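Local atomic coordinates of transaminase (Bacillus megaterium, PDB entry 5G0A), a protein that probably catalyses, with pyridoxal-5'-phosphate as cofactor, the S-selective transfer of amino groups between amines and carbonyl compounds. Residues K298-S301 and P306-A309; A95-I100 and V336-V341. All coordinates share one frame; numbering follows the deposited sequence.

Contact 1: K298-S301 and P306-A309. With PLP (pyridoxal-5'-phosphate), chain K.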
loop_
_atom_site.group_PDB
_atom_site.type_symbol
_atom_site.label_atom_id
_atom_site.label_comp_id
_atom_site.label_asym_id
_atom_site.label_seq_id
_atom_site.Cartn_x
_atom_site.Cartn_y
_atom_site.Cartn_z
ATOM N N LYS B 298 -5.640 25.457 -15.617
ATOM C CA LYS B 298 -4.907 26.203 -16.693
ATOM C C LYS B 298 -5.803 27.166 -17.461
ATOM O O LYS B 298 -6.104 28.263 -16.954
ATOM C CB LYS B 298 -4.149 25.209 -17.591
ATOM C CG LYS B 298 -3.054 24.475 -16.814
ATOM C CD LYS B 298 -2.186 23.560 -17.682
ATOM C CE LYS B 298 -0.890 23.105 -16.964
ATOM N NZ LYS B 298 -0.877 21.642 -16.802
ATOM N N GLY B 299 -6.289 26.756 -18.641
ATOM C CA GLY B 299 -7.199 27.606 -19.446
ATOM C C GLY B 299 -8.569 27.908 -18.857
ATOM O O GLY B 299 -9.269 28.802 -19.346
ATOM N N LEU B 300 -8.957 27.169 -17.806
ATOM C CA LEU B 300 -10.167 27.466 -17.041
ATOM C C LEU B 300 -10.263 28.932 -16.583
ATOM O O LEU B 300 -11.341 29.553 -16.656
ATOM C CB LEU B 300 -10.264 26.527 -15.819
ATOM C CG LEU B 300 -11.433 26.777 -14.854
ATOM C CD1 LEU B 300 -12.800 26.565 -15.513
ATOM C CD2 LEU B 300 -11.305 25.956 -13.554
ATOM N N SER B 301 -9.138 29.461 -16.124
ATOM C CA SER B 301 -9.026 30.886 -15.832
ATOM C C SER B 301 -7.942 31.597 -16.647
ATOM O O SER B 301 -7.694 32.788 -16.403
ATOM C CB SER B 301 -8.752 31.099 -14.325
ATOM O OG SER B 301 -7.457 30.615 -14.007
ATOM N N PRO B 306 -5.648 31.361 -9.472
ATOM C CA PRO B 306 -5.699 29.878 -9.330
ATOM C C PRO B 306 -7.132 29.332 -9.282
ATOM O O PRO B 306 -7.938 29.769 -8.444
ATOM C CB PRO B 306 -4.965 29.611 -8.013
ATOM C CG PRO B 306 -4.113 30.836 -7.780
ATOM C CD PRO B 306 -4.909 31.995 -8.353
ATOM N N ALA B 307 -7.458 28.448 -10.238
ATOM C CA ALA B 307 -8.712 27.733 -10.249
ATOM C C ALA B 307 -8.531 26.381 -10.939
ATOM O O ALA B 307 -7.736 26.248 -11.880
ATOM C CB ALA B 307 -9.771 28.525 -11.009
ATOM N N GLY B 308 -9.292 25.393 -10.450
ATOM C CA GLY B 308 -9.394 24.097 -11.107
ATOM C C GLY B 308 -10.837 23.654 -10.961
ATOM O O GLY B 308 -11.627 24.287 -10.243
ATOM N N ALA B 309 -11.218 22.584 -11.657
ATOM C CA ALA B 309 -12.582 22.108 -11.512
ATOM C C ALA B 309 -12.690 20.679 -11.967
ATOM O O ALA B 309 -11.943 20.244 -12.852
ATOM C CB ALA B 309 -13.545 22.945 -12.356
HETATM N N1 PLP K . -3.181 17.324 -15.633
HETATM C C2 PLP K . -2.600 17.707 -16.795
HETATM C C2A PLP K . -2.909 16.960 -18.074
HETATM C C3 PLP K . -1.728 18.905 -16.824
HETATM O O3 PLP K . -1.165 19.349 -17.957
HETATM C C4 PLP K . -1.477 19.626 -15.567
HETATM C C4A PLP K . -0.618 20.890 -15.564
HETATM C C5 PLP K . -2.140 19.067 -14.364
HETATM C C6 PLP K . -2.933 17.933 -14.461
HETATM C C5A PLP K . -1.924 19.662 -12.980
HETATM O O4P PLP K . -2.347 21.004 -12.864
HETATM P P PLP K . -1.662 21.901 -11.705
HETATM O O1P PLP K . -2.513 23.139 -11.798
HETATM O O2P PLP K . -1.756 21.175 -10.375
HETATM O O3P PLP K . -0.238 22.112 -12.143
HETATM O O HOH W 1 -7.332 27.844 -14.004
#
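Leu300 lays its CD2 methyl over one face of the Gly308-Ala309 peptide group, 3.5 Å from Gly308 C and almost straight above that carbon. The other flat group, the pyridine ring of PLP, is reached at its rim in the lysine-cofactor linkage of the fold-type I, class-III aminotransferases: C4 carries C4A, and Lys298 NZ is joined to PLP C4A at 1.5 Å. This linkage sits in the turn between the antiparallel strands 293-296 and 308-313. The lysine chain is extended past CB and bends at its last torsion (chi4 118°); NZ lies on the O3 side of C4A, somewhat off the ring plane. Thr330 of the second subunit, Ser122 and Gly121 also hydrogen-bond to PLP, so the cofactor is held at the subunit interface.

On the strand side the two alanine methyls flank the leucine branch: Ala307 CB and Ala309 CB each approach Leu300 CD2 to 3.9 Å. Leu300 reaches the strand because its CG stands opposite the backbone N (chi1 176°), which sends the isobutyl group down between Ala307 and Ala309. No hydrogen bond joins the two segments directly. Instead a water bridges them, lying 2.7 Å from Ala307 O on the strand side and 2.8 Å from Ser301 OG on the turn side, with a longer bond of 3.2 Å to Lys298 O. Ser301 OG is also hydrogen-bonded to Leu305 O, so this hydroxyl links the water to the intervening loop. Beyond the polar bridge the packing continues as a looser methylene-to-methyl contact, with Ser301 CB 4.3 Å from Ala307 CB.

Contact 2: A95-I100 and V336-V341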
loop_
_atom_site.group_PDB
_atom_site.type_symbol
_atom_site.label_atom_id
_atom_site.label_comp_id
_atom_site.label_asym_id
_atom_site.label_seq_id
_atom_site.Cartn_x
_atom_site.Cartn_y
_atom_site.Cartn_z
ATOM N N ALA B 95 -21.748 30.167 -9.031
ATOM C CA ALA B 95 -22.890 29.510 -9.696
ATOM C C ALA B 95 -22.862 29.807 -11.198
ATOM O O ALA B 95 -23.139 28.932 -12.024
ATOM C CB ALA B 95 -24.205 29.966 -9.063
ATOM N N LYS B 96 -22.494 31.038 -11.542
ATOM C CA LYS B 96 -22.425 31.457 -12.932
ATOM C C LYS B 96 -21.337 30.681 -13.664
ATOM O O LYS B 96 -21.543 30.249 -14.791
ATOM C CB LYS B 96 -22.149 32.955 -13.041
ATOM C CG LYS B 96 -22.125 33.466 -14.470
ATOM C CD LYS B 96 -22.147 34.985 -14.431
ATOM C CE LYS B 96 -21.324 35.554 -15.561
ATOM N NZ LYS B 96 -21.201 37.045 -15.512
ATOM N N ALA B 97 -20.173 30.499 -13.027
ATOM C CA ALA B 97 -19.083 29.804 -13.702
ATOM C C ALA B 97 -19.517 28.378 -14.102
ATOM O O ALA B 97 -19.194 27.908 -15.193
ATOM C CB ALA B 97 -17.824 29.753 -12.827
ATOM N N ALA B 98 -20.226 27.703 -13.205
ATOM C CA ALA B 98 -20.687 26.337 -13.471
ATOM C C ALA B 98 -21.753 26.335 -14.580
ATOM O O ALA B 98 -21.733 25.464 -15.471
ATOM C CB ALA B 98 -21.216 25.692 -12.200
ATOM N N LYS B 99 -22.652 27.320 -14.526
ATOM C CA LYS B 99 -23.699 27.487 -15.563
ATOM C C LYS B 99 -23.071 27.720 -16.952
ATOM O O LYS B 99 -23.504 27.134 -17.948
ATOM C CB LYS B 99 -24.689 28.608 -15.179
ATOM C CG LYS B 99 -25.782 28.878 -16.236
ATOM C CD LYS B 99 -25.312 29.884 -17.262
ATOM C CE LYS B 99 -26.409 30.275 -18.254
ATOM N NZ LYS B 99 -25.994 31.456 -19.059
ATOM N N ILE B 100 -22.041 28.562 -17.017
ATOM C CA ILE B 100 -21.354 28.812 -18.273
ATOM C C ILE B 100 -20.794 27.532 -18.848
ATOM O O ILE B 100 -20.974 27.244 -20.032
ATOM C CB ILE B 100 -20.237 29.852 -18.123
ATOM C CG1 ILE B 100 -20.876 31.206 -17.757
ATOM C CG2 ILE B 100 -19.429 29.966 -19.416
ATOM C CD1 ILE B 100 -19.856 32.242 -17.327
ATOM N N VAL B 336 -13.436 35.370 -5.736
ATOM C CA VAL B 336 -12.669 36.239 -6.657
ATOM C C VAL B 336 -12.039 35.402 -7.776
ATOM O O VAL B 336 -12.030 35.812 -8.944
ATOM C CB VAL B 336 -11.601 37.056 -5.911
ATOM C CG1 VAL B 336 -10.811 37.945 -6.871
ATOM C CG2 VAL B 336 -12.259 37.908 -4.826
ATOM N N ALA B 337 -11.545 34.205 -7.426
ATOM C CA ALA B 337 -11.090 33.267 -8.472
ATOM C C ALA B 337 -12.244 32.908 -9.411
ATOM O O ALA B 337 -12.039 32.801 -10.634
ATOM C CB ALA B 337 -10.494 32.001 -7.846
ATOM N N MET B 338 -13.452 32.756 -8.861
ATOM C CA MET B 338 -14.621 32.449 -9.682
ATOM C C MET B 338 -15.000 33.631 -10.580
ATOM O O MET B 338 -15.396 33.438 -11.728
ATOM C CB MET B 338 -15.828 32.000 -8.847
ATOM C CG MET B 338 -15.596 30.697 -8.078
ATOM S SD MET B 338 -15.352 29.269 -9.160
ATOM C CE MET B 338 -13.570 29.253 -9.321
ATOM N N ALA B 339 -14.833 34.845 -10.071
ATOM C CA ALA B 339 -15.009 36.043 -10.925
ATOM C C ALA B 339 -14.074 36.021 -12.138
ATOM O O ALA B 339 -14.489 36.367 -13.253
ATOM C CB ALA B 339 -14.835 37.315 -10.094
ATOM N N ALA B 340 -12.806 35.642 -11.917
ATOM C CA ALA B 340 -11.824 35.454 -12.973
ATOM C C ALA B 340 -12.248 34.391 -13.988
ATOM O O ALA B 340 -12.173 34.624 -15.206
ATOM C CB ALA B 340 -10.451 35.125 -12.379
ATOM N N VAL B 341 -12.687 33.222 -13.499
ATOM C CA VAL B 341 -13.172 32.176 -14.402
ATOM C C VAL B 341 -14.318 32.693 -15.282
ATOM O O VAL B 341 -14.309 32.509 -16.505
ATOM C CB VAL B 341 -13.613 30.909 -13.624
ATOM C CG1 VAL B 341 -14.257 29.894 -14.567
ATOM C CG2 VAL B 341 -12.393 30.284 -12.969
#
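Helices 92-105 and 335-350 meet where Ala97 turns its methyl group toward Met338 and Val341, two residues three positions apart and so nearly one turn apart on the second helix. The closer touch is Ala97 CB to Val341 CG1, at 4.0 Å. Val341 offers this branch because CG1 lies trans to its backbone N (chi1 174°). Met338 comes to the same methyl roughly at right angles to Val341, with its sulfur rather than its terminal carbon: SD is 4.4 Å from Ala97 CB. With chi1 and chi2 near -63° and -65°, the methionine chain is bent but still leads outward from its helix, and SD arrives near the alanine methyl.

The small side chain of Ala97 lets the backbones come near, with Ala97 CA 6.4 Å from Val341 CA. In the class-III aminotransferase fold this pair of helices packs beside strand 112-118 at the edge of the seven-stranded sheet, and Phe117 of that strand touches both Ala97 and Met338. The interface is entirely apolar and buried here, and Ala97 also meets Cys342. Farther along, Ile100 packs on Leu345 and Met349, while Lys96 pairs with Glu346 in a salt bridge and packs on Trp16 of the second subunit.

Following the chain from the N terminus, helix 92-105 supplies the first half of contact 2, and strand 112-118 then enters the large sheet. Much later strand 293-296 leads into 298-301; contact 1 closes a short loop when 306-309 returns as the start of strand 308-313. Helix 335-350 finally closes the long loop of contact 2, so contact 1 is nested within it. The two centres are about 10 Å apart, and they meet directly: Leu300 O lies 3.6 Å from Val341 CG1, and Ala307 CB 3.7 Å from Val341 CG2. Val341 thus joins the helix pair to the PLP-bearing turn, and both contacts also touch the second subunit.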